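Local coordinates for uncharacterized protein (Nostoc punctiforme, PDB 2R3S), which is of unknown function but is probably an S-adenosylmethionine-dependent O-methyltransferase that works as a dimer, at residues A22-V27 with D96-L101; V27-F32 with R57-Y62; P104-G109 with L292-N297; N111-A116 with F287-L292; S131-V136 with D196-L201. All blocks are in the same frame, centred on the assembly; numbering follows the deposited sequence. Where two conformers were deposited one is given.

Interaction 1 of 5, residues A22-V27 with D96-L101; sequences AIKAAV and DAIEFL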
# COMPACT_ATOMS: atom_id res chain seq x y z
N ALA A 22 -5.17 6.82 2.26
CA ALA A 22 -5.14 7.92 3.21
C ALA A 22 -4.44 9.16 2.64
O ALA A 22 -4.97 10.27 2.76
CB ALA A 22 -4.49 7.49 4.52
N ILE A 23 -3.27 8.97 2.00
CA ILE A 23 -2.56 10.12 1.42
C ILE A 23 -3.27 10.69 0.21
O ILE A 23 -3.24 11.90 -0.01
CB ILE A 23 -1.06 9.83 1.10
CG1 ILE A 23 -0.28 11.15 0.98
CG2 ILE A 23 -0.91 8.99 -0.18
CD1 ILE A 23 -0.37 12.04 2.19
N LYS A 24 -3.94 9.84 -0.56
CA LYS A 24 -4.76 10.32 -1.66
C LYS A 24 -5.89 11.21 -1.13
O LYS A 24 -6.09 12.31 -1.64
CB LYS A 24 -5.31 9.14 -2.45
CG LYS A 24 -6.20 9.53 -3.60
CD LYS A 24 -6.65 8.31 -4.41
CE LYS A 24 -7.59 8.75 -5.52
NZ LYS A 24 -7.73 7.73 -6.53
N ALA A 25 -6.62 10.76 -0.12
CA ALA A 25 -7.68 11.59 0.48
C ALA A 25 -7.16 12.90 1.03
O ALA A 25 -7.75 13.95 0.81
CB ALA A 25 -8.47 10.82 1.57
N ALA A 26 -6.04 12.84 1.75
CA ALA A 26 -5.43 14.06 2.32
C ALA A 26 -5.12 15.07 1.22
O ALA A 26 -5.40 16.25 1.36
CB ALA A 26 -4.15 13.71 3.16
N VAL A 27 -4.56 14.61 0.11
CA VAL A 27 -4.17 15.51 -0.97
C VAL A 27 -5.38 16.09 -1.69
O VAL A 27 -5.45 17.31 -1.95
CB VAL A 27 -3.22 14.82 -2.00
CG1 VAL A 27 -3.11 15.66 -3.24
CG2 VAL A 27 -1.84 14.60 -1.37
N ASP A 96 0.36 16.83 -6.51
CA ASP A 96 -0.46 16.44 -7.64
C ASP A 96 0.19 15.37 -8.51
O ASP A 96 -0.41 14.94 -9.50
CB ASP A 96 -0.90 17.65 -8.44
CG ASP A 96 -1.85 18.58 -7.63
OD1 ASP A 96 -2.40 18.19 -6.56
OD2 ASP A 96 -2.03 19.73 -8.06
N ALA A 97 1.37 14.89 -8.12
CA ALA A 97 1.96 13.71 -8.77
C ALA A 97 0.99 12.52 -8.73
O ALA A 97 1.06 11.64 -9.60
CB ALA A 97 3.34 13.32 -8.15
N ILE A 98 0.10 12.49 -7.73
CA ILE A 98 -0.87 11.39 -7.63
C ILE A 98 -1.79 11.29 -8.86
O ILE A 98 -2.39 10.25 -9.11
CB ILE A 98 -1.78 11.45 -6.33
CG1 ILE A 98 -2.70 12.69 -6.34
CG2 ILE A 98 -0.94 11.38 -5.06
CD1 ILE A 98 -3.89 12.60 -5.27
N GLU A 99 -1.90 12.37 -9.64
CA GLU A 99 -2.70 12.31 -10.87
C GLU A 99 -2.19 11.30 -11.89
O GLU A 99 -2.97 10.74 -12.66
CB GLU A 99 -2.82 13.69 -11.49
CG GLU A 99 -3.80 14.60 -10.70
CD GLU A 99 -3.82 16.05 -11.21
OE1 GLU A 99 -3.27 16.32 -12.32
OE2 GLU A 99 -4.36 16.93 -10.48
N PHE A 100 -0.88 11.08 -11.88
CA PHE A 100 -0.26 9.97 -12.59
C PHE A 100 -0.13 8.74 -11.70
O PHE A 100 -0.62 7.66 -12.06
CB PHE A 100 1.12 10.38 -13.15
CG PHE A 100 1.88 9.23 -13.73
CD1 PHE A 100 1.58 8.74 -14.99
CD2 PHE A 100 2.86 8.60 -13.00
CE1 PHE A 100 2.24 7.65 -15.51
CE2 PHE A 100 3.52 7.50 -13.51
CZ PHE A 100 3.21 7.03 -14.77
N LEU A 101 0.52 8.89 -10.52
CA LEU A 101 0.95 7.74 -9.73
C LEU A 101 -0.21 6.89 -9.22
O LEU A 101 -0.07 5.68 -9.08
CB LEU A 101 1.86 8.17 -8.58
CG LEU A 101 3.23 8.72 -8.95
CD1 LEU A 101 3.85 9.29 -7.70
CD2 LEU A 101 4.12 7.62 -9.57

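Interaction 2 of 5, residues V27-F32 with R57-Y62; sequences VELNVF and RMLCDY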
# COMPACT_ATOMS: atom_id res chain seq x y z
N VAL A 27 -4.56 14.61 0.11
CA VAL A 27 -4.17 15.51 -0.97
C VAL A 27 -5.38 16.09 -1.69
O VAL A 27 -5.45 17.31 -1.95
CB VAL A 27 -3.22 14.82 -2.00
CG1 VAL A 27 -3.11 15.66 -3.24
CG2 VAL A 27 -1.84 14.60 -1.37
N GLU A 28 -6.33 15.22 -2.03
CA GLU A 28 -7.56 15.62 -2.68
C GLU A 28 -8.35 16.60 -1.84
O GLU A 28 -9.02 17.46 -2.36
CB GLU A 28 -8.45 14.42 -2.98
CG GLU A 28 -7.90 13.52 -4.04
CD GLU A 28 -8.79 12.35 -4.36
OE1 GLU A 28 -9.66 11.96 -3.56
OE2 GLU A 28 -8.55 11.79 -5.42
N LEU A 29 -8.28 16.49 -0.52
CA LEU A 29 -9.03 17.37 0.36
C LEU A 29 -8.25 18.61 0.78
O LEU A 29 -8.77 19.45 1.50
CB LEU A 29 -9.51 16.60 1.60
CG LEU A 29 -10.56 15.53 1.35
CD1 LEU A 29 -10.86 14.77 2.64
CD2 LEU A 29 -11.81 16.16 0.79
N ASN A 30 -7.01 18.73 0.33
CA ASN A 30 -6.16 19.87 0.67
C ASN A 30 -5.83 19.99 2.16
O ASN A 30 -5.55 21.07 2.65
CB ASN A 30 -6.76 21.17 0.15
CG ASN A 30 -6.42 21.44 -1.30
OD1 ASN A 30 -5.89 20.57 -2.00
ND2 ASN A 30 -6.75 22.65 -1.76
N VAL A 31 -5.79 18.86 2.86
CA VAL A 31 -5.61 18.91 4.30
C VAL A 31 -4.33 19.66 4.67
O VAL A 31 -4.33 20.48 5.58
CB VAL A 31 -5.58 17.51 4.92
CG1 VAL A 31 -5.29 17.63 6.39
CG2 VAL A 31 -6.91 16.74 4.66
N PHE A 32 -3.24 19.36 3.98
CA PHE A 32 -1.93 19.95 4.33
C PHE A 32 -1.86 21.45 4.09
O PHE A 32 -1.21 22.17 4.82
CB PHE A 32 -0.82 19.27 3.53
CG PHE A 32 -0.84 17.79 3.62
CD1 PHE A 32 -0.44 17.16 4.79
CD2 PHE A 32 -1.28 17.02 2.56
CE1 PHE A 32 -0.46 15.76 4.89
CE2 PHE A 32 -1.29 15.62 2.64
CZ PHE A 32 -0.87 15.00 3.80
N ARG A 57 -10.98 13.80 11.72
CA ARG A 57 -10.23 13.35 12.90
C ARG A 57 -9.59 12.00 12.68
O ARG A 57 -8.44 11.78 13.06
CB ARG A 57 -11.15 13.26 14.13
CG ARG A 57 -10.48 12.78 15.41
CD ARG A 57 -10.67 11.30 15.66
NE ARG A 57 -12.07 10.95 15.81
CZ ARG A 57 -12.54 9.72 15.97
NH1 ARG A 57 -11.72 8.67 16.00
NH2 ARG A 57 -13.84 9.53 16.11
N MSE A 58 -10.36 11.07 12.10
CA MSE A 58 -9.87 9.72 11.84
C MSE A 58 -8.75 9.73 10.79
O MSE A 58 -7.72 9.07 10.97
CB MSE A 58 -11.03 8.82 11.44
CG MSE A 58 -12.00 8.67 12.59
SE MSE A 58 -13.83 8.28 12.12
CE MSE A 58 -13.87 6.39 12.70
N LEU A 59 -8.93 10.50 9.70
CA LEU A 59 -7.85 10.70 8.72
C LEU A 59 -6.57 11.30 9.33
O LEU A 59 -5.47 10.82 9.09
CB LEU A 59 -8.34 11.55 7.51
CG LEU A 59 -7.35 11.77 6.34
CD1 LEU A 59 -6.94 10.43 5.69
CD2 LEU A 59 -7.93 12.78 5.31
N CYS A 60 -6.71 12.38 10.09
CA CYS A 60 -5.53 13.09 10.63
C CYS A 60 -4.80 12.28 11.69
O CYS A 60 -3.58 12.28 11.70
CB CYS A 60 -5.93 14.45 11.19
SG CYS A 60 -6.40 15.65 9.88
N ASP A 61 -5.52 11.58 12.56
CA ASP A 61 -4.85 10.67 13.52
C ASP A 61 -4.02 9.62 12.77
O ASP A 61 -2.89 9.35 13.14
CB ASP A 61 -5.85 9.95 14.42
CG ASP A 61 -6.46 10.85 15.45
OD1 ASP A 61 -5.85 11.88 15.81
OD2 ASP A 61 -7.56 10.51 15.94
N TYR A 62 -4.58 9.08 11.69
CA TYR A 62 -3.86 8.12 10.86
C TYR A 62 -2.65 8.76 10.20
O TYR A 62 -1.57 8.18 10.18
CB TYR A 62 -4.82 7.54 9.81
CG TYR A 62 -4.27 6.37 9.01
CD1 TYR A 62 -3.57 6.58 7.84
CD2 TYR A 62 -4.45 5.07 9.44
CE1 TYR A 62 -3.08 5.51 7.10
CE2 TYR A 62 -3.96 3.99 8.72
CZ TYR A 62 -3.27 4.22 7.56
OH TYR A 62 -2.81 3.16 6.84

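Interaction 3 of 5, residues P104-G109 with L292-N297; sequences PMITNG and LATTPN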
# COMPACT_ATOMS: atom_id res chain seq x y z
N PRO A 104 -5.79 5.18 -12.38
CA PRO A 104 -6.15 3.76 -12.54
C PRO A 104 -5.43 3.13 -13.71
O PRO A 104 -5.24 1.93 -13.73
CB PRO A 104 -7.66 3.78 -12.76
CG PRO A 104 -8.07 5.22 -12.91
CD PRO A 104 -6.95 6.09 -12.42
N MSE A 105 -4.98 3.94 -14.65
CA MSE A 105 -4.21 3.49 -15.80
C MSE A 105 -2.87 2.89 -15.37
O MSE A 105 -2.28 2.08 -16.06
CB MSE A 105 -4.02 4.66 -16.78
CG MSE A 105 -5.34 5.31 -17.21
SE MSE A 105 -5.22 6.74 -18.54
CE MSE A 105 -5.17 8.30 -17.35
N ILE A 106 -2.39 3.31 -14.20
CA ILE A 106 -1.18 2.73 -13.58
C ILE A 106 -1.56 1.67 -12.52
O ILE A 106 -1.06 0.56 -12.57
CB ILE A 106 -0.29 3.83 -12.97
CG1 ILE A 106 0.26 4.72 -14.09
CG2 ILE A 106 0.86 3.21 -12.18
CD1 ILE A 106 1.05 3.91 -15.19
N THR A 107 -2.44 2.02 -11.58
CA THR A 107 -2.75 1.15 -10.44
C THR A 107 -3.48 -0.16 -10.81
O THR A 107 -3.35 -1.15 -10.10
CB THR A 107 -3.59 1.87 -9.33
OG1 THR A 107 -4.89 2.16 -9.82
CG2 THR A 107 -2.92 3.18 -8.84
N ASN A 108 -4.24 -0.16 -11.91
CA ASN A 108 -4.89 -1.36 -12.42
C ASN A 108 -3.94 -2.52 -12.73
O ASN A 108 -4.34 -3.65 -12.57
CB ASN A 108 -5.69 -1.10 -13.68
CG ASN A 108 -7.01 -0.42 -13.42
OD1 ASN A 108 -7.44 -0.25 -12.27
ND2 ASN A 108 -7.67 -0.02 -14.51
N GLY A 109 -2.72 -2.25 -13.20
CA GLY A 109 -1.73 -3.33 -13.37
C GLY A 109 -1.45 -4.12 -12.09
O GLY A 109 -1.13 -5.31 -12.14
N LEU A 292 6.86 -4.87 -14.56
CA LEU A 292 6.10 -6.11 -14.70
C LEU A 292 4.61 -5.84 -14.77
O LEU A 292 3.88 -6.45 -15.57
CB LEU A 292 6.40 -7.09 -13.56
CG LEU A 292 5.61 -8.41 -13.49
CD1 LEU A 292 5.95 -9.39 -14.62
CD2 LEU A 292 5.82 -9.06 -12.14
N ALA A 293 4.13 -4.96 -13.88
CA ALA A 293 2.70 -4.72 -13.77
C ALA A 293 2.13 -3.99 -14.99
O ALA A 293 0.98 -4.20 -15.34
CB ALA A 293 2.35 -3.95 -12.48
N THR A 294 2.92 -3.15 -15.65
CA THR A 294 2.38 -2.18 -16.59
C THR A 294 2.83 -2.31 -18.05
O THR A 294 2.24 -1.67 -18.90
CB THR A 294 2.69 -0.74 -16.15
OG1 THR A 294 4.11 -0.51 -16.18
CG2 THR A 294 2.11 -0.40 -14.77
N THR A 295 3.89 -3.07 -18.31
CA THR A 295 4.47 -3.23 -19.63
C THR A 295 4.62 -4.74 -19.91
O THR A 295 4.65 -5.56 -18.96
CB THR A 295 5.84 -2.54 -19.78
OG1 THR A 295 6.84 -3.29 -19.09
CG2 THR A 295 5.84 -1.09 -19.27
N PRO A 296 4.64 -5.15 -21.20
CA PRO A 296 4.82 -6.58 -21.52
C PRO A 296 6.21 -7.18 -21.24
O PRO A 296 6.27 -8.32 -20.86
CB PRO A 296 4.47 -6.67 -23.03
CG PRO A 296 3.68 -5.38 -23.32
CD PRO A 296 4.35 -4.36 -22.42
N ASN A 297 7.28 -6.44 -21.49
CA ASN A 297 8.66 -6.90 -21.41
C ASN A 297 9.61 -5.84 -20.81
O ASN A 297 10.82 -5.95 -21.01
CB ASN A 297 9.23 -7.24 -22.81
CG ASN A 297 8.20 -7.86 -23.77
OD1 ASN A 297 7.70 -8.97 -23.53
ND2 ASN A 297 7.93 -7.16 -24.88
O HOH W 1 -0.73 -6.38 -14.78

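Interaction 4 of 5, residues N111-A116 with F287-L292; sequences NDLTAA and FSLVML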
# COMPACT_ATOMS: atom_id res chain seq x y z
N ASN A 111 -3.81 -4.57 -9.68
CA ASN A 111 -5.00 -5.28 -9.27
C ASN A 111 -4.87 -6.80 -9.42
O ASN A 111 -5.44 -7.53 -8.63
CB ASN A 111 -6.23 -4.82 -10.08
CG ASN A 111 -6.74 -3.43 -9.67
OD1 ASN A 111 -6.35 -2.87 -8.64
ND2 ASN A 111 -7.65 -2.88 -10.48
N ASP A 112 -4.17 -7.29 -10.44
CA ASP A 112 -3.83 -8.73 -10.51
C ASP A 112 -2.38 -8.92 -10.90
O ASP A 112 -2.04 -9.22 -12.03
CB ASP A 112 -4.76 -9.49 -11.47
CG ASP A 112 -4.92 -11.01 -11.10
OD1 ASP A 112 -4.16 -11.57 -10.26
OD2 ASP A 112 -5.86 -11.62 -11.65
N LEU A 113 -1.52 -8.73 -9.91
CA LEU A 113 -0.11 -8.94 -10.06
C LEU A 113 0.15 -10.43 -10.18
O LEU A 113 1.10 -10.83 -10.85
CB LEU A 113 0.62 -8.32 -8.88
CG LEU A 113 2.09 -7.98 -8.97
CD1 LEU A 113 2.42 -7.13 -10.19
CD2 LEU A 113 2.48 -7.28 -7.66
N THR A 114 -0.71 -11.26 -9.59
CA THR A 114 -0.57 -12.71 -9.74
C THR A 114 -0.60 -13.09 -11.21
O THR A 114 0.22 -13.89 -11.65
CB THR A 114 -1.64 -13.50 -9.01
OG1 THR A 114 -1.65 -13.12 -7.62
CG2 THR A 114 -1.36 -15.00 -9.13
N ALA A 115 -1.53 -12.50 -11.96
CA ALA A 115 -1.67 -12.69 -13.40
C ALA A 115 -0.41 -12.30 -14.14
O ALA A 115 0.04 -13.03 -15.02
CB ALA A 115 -2.86 -11.88 -13.93
N ALA A 116 0.15 -11.14 -13.80
CA ALA A 116 1.41 -10.69 -14.41
C ALA A 116 2.59 -11.60 -14.11
O ALA A 116 3.44 -11.84 -14.97
CB ALA A 116 1.75 -9.23 -13.97
N PHE A 287 11.54 -0.58 -9.07
CA PHE A 287 10.86 -0.17 -10.30
C PHE A 287 10.60 -1.39 -11.24
O PHE A 287 9.67 -1.38 -12.04
CB PHE A 287 11.65 0.94 -10.98
CG PHE A 287 10.87 1.69 -12.04
CD1 PHE A 287 9.89 2.58 -11.68
CD2 PHE A 287 11.11 1.47 -13.39
CE1 PHE A 287 9.16 3.24 -12.66
CE2 PHE A 287 10.38 2.11 -14.35
CZ PHE A 287 9.42 3.01 -13.98
N SER A 288 11.36 -2.47 -11.10
CA SER A 288 11.14 -3.63 -11.94
C SER A 288 9.71 -4.22 -11.77
O SER A 288 9.11 -4.71 -12.74
CB SER A 288 12.27 -4.66 -11.79
OG SER A 288 12.02 -5.60 -10.77
N LEU A 289 9.15 -4.15 -10.56
CA LEU A 289 7.79 -4.60 -10.33
C LEU A 289 6.82 -3.69 -11.08
O LEU A 289 5.86 -4.18 -11.64
CB LEU A 289 7.45 -4.65 -8.84
CG LEU A 289 6.26 -5.53 -8.41
CD1 LEU A 289 6.60 -7.00 -8.46
CD2 LEU A 289 5.70 -5.14 -7.01
N VAL A 290 7.09 -2.38 -11.10
CA VAL A 290 6.29 -1.46 -11.88
C VAL A 290 6.27 -1.87 -13.37
O VAL A 290 5.20 -1.92 -13.99
CB VAL A 290 6.75 -0.00 -11.67
CG1 VAL A 290 5.94 0.94 -12.50
CG2 VAL A 290 6.64 0.37 -10.19
N MSE A 291 7.44 -2.21 -13.90
CA MSE A 291 7.55 -2.65 -15.28
C MSE A 291 6.84 -3.96 -15.52
O MSE A 291 6.22 -4.14 -16.56
CB MSE A 291 9.01 -2.73 -15.72
CG MSE A 291 9.71 -1.37 -15.74
SE MSE A 291 8.90 -0.16 -17.07
CE MSE A 291 7.45 0.67 -16.00
N LEU A 292 6.86 -4.87 -14.56
CA LEU A 292 6.10 -6.11 -14.70
C LEU A 292 4.61 -5.84 -14.77
O LEU A 292 3.88 -6.45 -15.57
CB LEU A 292 6.40 -7.09 -13.56
CG LEU A 292 5.61 -8.41 -13.49
CD1 LEU A 292 5.95 -9.39 -14.62
CD2 LEU A 292 5.82 -9.06 -12.14

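Interaction 5 of 5, residues S131-V136 with D196-L201; sequences SPEHPV and DWASVL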
# COMPACT_ATOMS: atom_id res chain seq x y z
N SER A 131 0.48 0.91 -25.44
CA SER A 131 -0.41 1.10 -26.59
C SER A 131 -0.23 2.51 -27.17
O SER A 131 0.06 3.44 -26.43
CB SER A 131 -1.89 0.83 -26.26
OG SER A 131 -2.39 1.68 -25.26
N PRO A 132 -0.32 2.66 -28.51
CA PRO A 132 -0.15 3.96 -29.15
C PRO A 132 -0.99 5.08 -28.54
O PRO A 132 -2.19 4.91 -28.28
CB PRO A 132 -0.59 3.70 -30.58
CG PRO A 132 -0.20 2.29 -30.79
CD PRO A 132 -0.55 1.60 -29.52
N GLU A 133 -0.32 6.20 -28.29
CA GLU A 133 -0.93 7.40 -27.74
C GLU A 133 -1.73 7.17 -26.45
O GLU A 133 -2.78 7.81 -26.24
CB GLU A 133 -1.79 8.05 -28.81
CG GLU A 133 -1.01 8.27 -30.11
CD GLU A 133 -1.82 9.00 -31.17
OE1 GLU A 133 -2.80 8.41 -31.66
OE2 GLU A 133 -1.46 10.16 -31.51
N HIS A 134 -1.24 6.29 -25.57
CA HIS A 134 -1.93 6.01 -24.33
C HIS A 134 -1.99 7.32 -23.53
O HIS A 134 -0.97 8.03 -23.43
CB HIS A 134 -1.21 4.92 -23.54
CG HIS A 134 -2.05 4.30 -22.46
ND1 HIS A 134 -2.54 5.02 -21.39
CD2 HIS A 134 -2.48 3.03 -22.28
CE1 HIS A 134 -3.24 4.23 -20.61
NE2 HIS A 134 -3.23 3.01 -21.13
N PRO A 135 -3.18 7.69 -23.02
CA PRO A 135 -3.33 8.99 -22.35
C PRO A 135 -2.63 9.12 -20.99
O PRO A 135 -2.50 10.23 -20.48
CB PRO A 135 -4.84 9.13 -22.19
CG PRO A 135 -5.34 7.72 -22.13
CD PRO A 135 -4.47 6.96 -23.08
N VAL A 136 -2.17 8.01 -20.42
CA VAL A 136 -1.44 8.06 -19.16
C VAL A 136 -0.15 8.90 -19.29
O VAL A 136 0.34 9.43 -18.30
CB VAL A 136 -1.19 6.64 -18.57
CG1 VAL A 136 0.01 5.92 -19.25
CG2 VAL A 136 -1.04 6.72 -17.05
N ASP A 196 7.54 12.45 -29.38
CA ASP A 196 6.57 11.74 -28.52
C ASP A 196 5.25 11.64 -29.26
O ASP A 196 5.14 12.09 -30.40
CB ASP A 196 6.38 12.47 -27.18
CG ASP A 196 6.16 11.51 -26.00
OD1 ASP A 196 5.33 10.58 -26.13
OD2 ASP A 196 6.79 11.70 -24.94
N TRP A 197 4.24 11.07 -28.62
CA TRP A 197 2.90 11.10 -29.18
C TRP A 197 2.42 12.55 -29.24
O TRP A 197 2.79 13.39 -28.42
CB TRP A 197 1.94 10.25 -28.37
CG TRP A 197 2.41 8.84 -28.14
CD1 TRP A 197 2.77 8.28 -26.95
CD2 TRP A 197 2.58 7.82 -29.13
NE1 TRP A 197 3.14 6.97 -27.13
CE2 TRP A 197 3.04 6.67 -28.46
CE3 TRP A 197 2.37 7.77 -30.51
CZ2 TRP A 197 3.29 5.46 -29.13
CZ3 TRP A 197 2.62 6.57 -31.18
CH2 TRP A 197 3.09 5.43 -30.49
N ALA A 198 1.59 12.87 -30.24
CA ALA A 198 1.18 14.25 -30.47
C ALA A 198 0.56 14.92 -29.24
O ALA A 198 0.86 16.07 -28.97
CB ALA A 198 0.21 14.34 -31.67
N SER A 199 -0.32 14.24 -28.54
CA SER A 199 -0.98 14.84 -27.38
C SER A 199 -0.02 15.12 -26.23
O SER A 199 -0.26 16.01 -25.41
CB SER A 199 -2.11 13.94 -26.90
OG SER A 199 -1.62 12.68 -26.45
N VAL A 200 1.10 14.38 -26.18
CA VAL A 200 2.11 14.60 -25.14
C VAL A 200 2.97 15.80 -25.49
O VAL A 200 3.25 16.62 -24.63
CB VAL A 200 2.98 13.35 -24.91
CG1 VAL A 200 4.09 13.64 -23.89
CG2 VAL A 200 2.09 12.15 -24.50
N LEU A 201 3.38 15.90 -26.74
CA LEU A 201 4.14 17.06 -27.23
C LEU A 201 3.44 18.40 -27.07
O LEU A 201 4.11 19.44 -27.06
CB LEU A 201 4.52 16.87 -28.70
CG LEU A 201 5.51 15.76 -29.00
CD1 LEU A 201 5.51 15.47 -30.50
CD2 LEU A 201 6.90 16.13 -28.49
O HOH W 2 2.11 4.60 -24.96
O HOH W 3 -1.52 11.63 -29.15
O HOH W 4 0.96 10.83 -32.28

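Interaction 1 of 5, residues A22-V27 with D96-L101
Val-27 and Lys-24, one turn apart on helix 17-28, meet the short helical segment 96-101, and the backbones stay well separated, with 7.2 Å between Lys-24 CA and Ile-98 CA and 7.7 Å between Val-27 CA and Asp-96 CA. Side chains alone bridge this spacing. The main apolar piece is Ile-98, whose CG1 is placed between the backbone N and the carbonyl carbon (chi1 65°) and whose chain then runs on extended, carrying CD1 to the surface of helix 17-28. CD1 of Ile-98 lies 3.8 Å from CG1 of Val-27 and also touches Val-27 CB, the two side chains running antiparallel alongside each other. On its other flank the same methyl reaches the base of an extended lysine, Ile-98 CD1 standing 4.2 Å from Lys-24 CG, so that aliphatic carbon, not the ammonium group, serves the contact. Asp-96 adds a looser touch, its OD1 4.2 Å from Val-27 CG1. That oxygen is engaged by polar partners nearby: it forms a salt bridge with Arg-88 and accepts from the hydroxyl of Tyr-93, which fixes the carboxylate at the margin of the apolar patch. The contact joins helix 17-28, in the dimerisation domain, to the 96-101 segment. Helix 53-65 and helix 31-35 pack behind helix 17-28, helix 136-143 lies against Glu-99 and Phe-100, and Phe-10 and Phe-11 of the second subunit come in against Ile-23, Ala-97 and Leu-101.

Interaction 2 of 5, residues V27-F32 with R57-Y62
The two methyls of Val-31 part company to meet different residues: CG1 lies anti to the backbone N (chi1 176°) and turns to Cys-60, while CG2, beside that N, turns to Leu-59. From the facing helix Leu-59 extends in a comparable way, with CG opposite its own N (chi1 -176°), which brings the CD2 methyl forward. The result is a small apolar junction in which Leu-59 CD2 sits 4.1 Å from Val-31 CG2 and, more loosely, 4.4 Å from Leu-29 CD1, a single methyl thus serving two partners. Next to it the sulfur of Cys-60 lies 4.2 Å from Val-31 CG1. These are ordinary van der Waals separations, and the backbones remain 8.6 Å apart between Val-31 CA and Cys-60 CA. The presentation of Leu-29 and Val-31 on one side depends on the turn between them. Asn-30 adopts a positive phi of 63° and closes helix 17-28 with a Schellman motif, its N bonded to Val-27 O at 3.1 Å and Val-31 N probably bonded to Ala-26 O at 3.0 Å, after which helix 31-35 starts at once in a new direction. The side chain of Asn-30 is not used to cap that new helix; its OD1 accepts from Arg-88. The arrangement belongs to the helical part of the dimerisation domain, consistent with a winged-helix fold of the helix-turn-helix class. Met-69 and Tyr-76, from strands 69-72 and 75-78, lie against Cys-60, Phe-32 packs back onto helix 17-28, and Val-117 of the second subunit comes up to Leu-29.

Interaction 3 of 5, residues P104-G109 with L292-N297
Ala-293 and Thr-294 form the last turn of helix 282-294, a helix that follows strand 265-271 in the Rossmann-like methyltransferase fold, and this helix end rests against Ile-106 of the short helix 104-107 and against Gly-109. The approach is close because a glycine stands at the meeting point: Gly-109 CA is only 4.7 Å from Ala-293 CA. A CA-H...O contact links the two backbones, with Gly-109 CA 3.5 Å from Ala-293 O and an angle of 125° at the hydrogen, a bent and presumably weak interaction. A beta carbon on this residue would point toward the helix end and lie about 2.5 Å from Ala-293 O, a clash, so this close approach probably depends on the missing side chain. The methyl of Ala-293 then packs on the glycine peptide, CB being 3.8 Å from Gly-109 C. Thr-294 makes its contact through the CG2 methyl. With OG1 placed between its N and carbonyl carbon (chi1 65°), the hydroxyl bonds back to Val-290 O in its own helix, and CG2 is left to face the neighbouring segment, 4.0 Å from Ile-106 O. The Ile-106 side chain brings CD1 near that methyl as well and is itself backed by Val-136 and by Tyr-17 of the second subunit. Ala-293 O, near the end of the helix, also accepts from Thr-122 OG1, and a water completes the link by donating to Ala-293 O at 2.8 Å and to Gly-109 O at 2.9 Å.

Interaction 4 of 5, residues N111-A116 with F287-L292
Leu-113 and Ala-116 meet Leu-289 and Leu-292 through aliphatic groups, while the flat groups stand aside: the Phe-287 ring carries Val-290 CB over one face, offset toward the rim, is also stacked with Phe-272 and forms an edge-to-face pair with His-243, and the Asp-112 carboxylate is approached by Ala-115 N from 73° out of its plane. This is helix-on-helix packing in the methyltransferase domain, between the first turn of helix 113-119 and helix 282-294. Asp-112 is the N-cap of the former, its OD1 accepting from Ala-115 N at 3.3 Å. The cap settles the start of the helix that presents Leu-113. Both Leu-113 and Leu-289 hold CG anti to the backbone N, each with chi1 of -160°, and their side chains cross at about a right angle, putting Leu-113 CD2 3.9 Å from Leu-289 CD2. A turn further on, Leu-292 spreads its branches: CD2 lies 4.4 Å from Leu-113 CD1, and CG packs on the methyl of Ala-116. The small alanine lets the helices draw near, to 6.6 Å between Ala-116 CA and Leu-292 CA. Ala-21 and Tyr-62 of the second subunit lie against Leu-113 and Leu-289, so this pair also faces the dimer interface. Closest of all, Leu-292 CD1 comes to 3.5 Å from the carbonyl oxygen Ala-116 O.

Interaction 5 of 5, residues S131-V136 with D196-L201
Trp-197 lays one face of its indole against the backbone of Pro-132 and Glu-133. Glu-133 N sits over the ring system, 3.4 Å from Trp-197 CE2, and two CH-pi contacts flank it: Glu-133 CA above the five-membered ring and Pro-132 CA above the six-membered ring, 3.7 and 4.0 Å from the respective centroids. Glu-133 CG lies 3.4 Å from Trp-197 CE3, and the extended chain carries OE2 past the indole to two waters that donate to OE2 and accept from Ala-198 N and Ser-199 N. A third water donates to Ser-131 O and accepts a weak bond from Trp-197 NE1. An alanine in place of the tryptophan would probably strip the Pro-132 and Glu-133 backbone of its aromatic cover, leaving the loop freer to move. Around this shell, a type II turn from Ser-131 to His-134 shapes the loop, His-134 ND1 caps Val-136 N in its ring plane, and Asp-196 OD1 takes Trp-197 N at 2.8 Å. Trp-197 lies at the C-terminal end of the second strand of the Rossmann-like order, a position where class I methyltransferases commonly bind the nucleoside of S-adenosylmethionine.

How the interactions relate
Interactions 1 and 2 lie 12 Å apart between centres, both use helix 17-28 and share Val-27, with Ile-23 CD1 packed 3.4 Å from Phe-32 CZ. Interactions 3 and 4, with centres about 6 Å apart, read successive turns of helix 282-294 and share Leu-292. Residues 96-109 connect the two groups: Phe-100 O of interaction 1 lies 3.7 Å from Ile-106 CG1 of interaction 3. Interaction 5 joins through Val-136, whose CG2 is 3.6 Å from Met-105 CB. The first four all touch the second subunit, whereas interaction 5 does not; a bound 1,2-ethanediol, probably from the crystallisation liquor, lies about 4 Å from the Trp-197 side chain, beside the likely cofactor pocket.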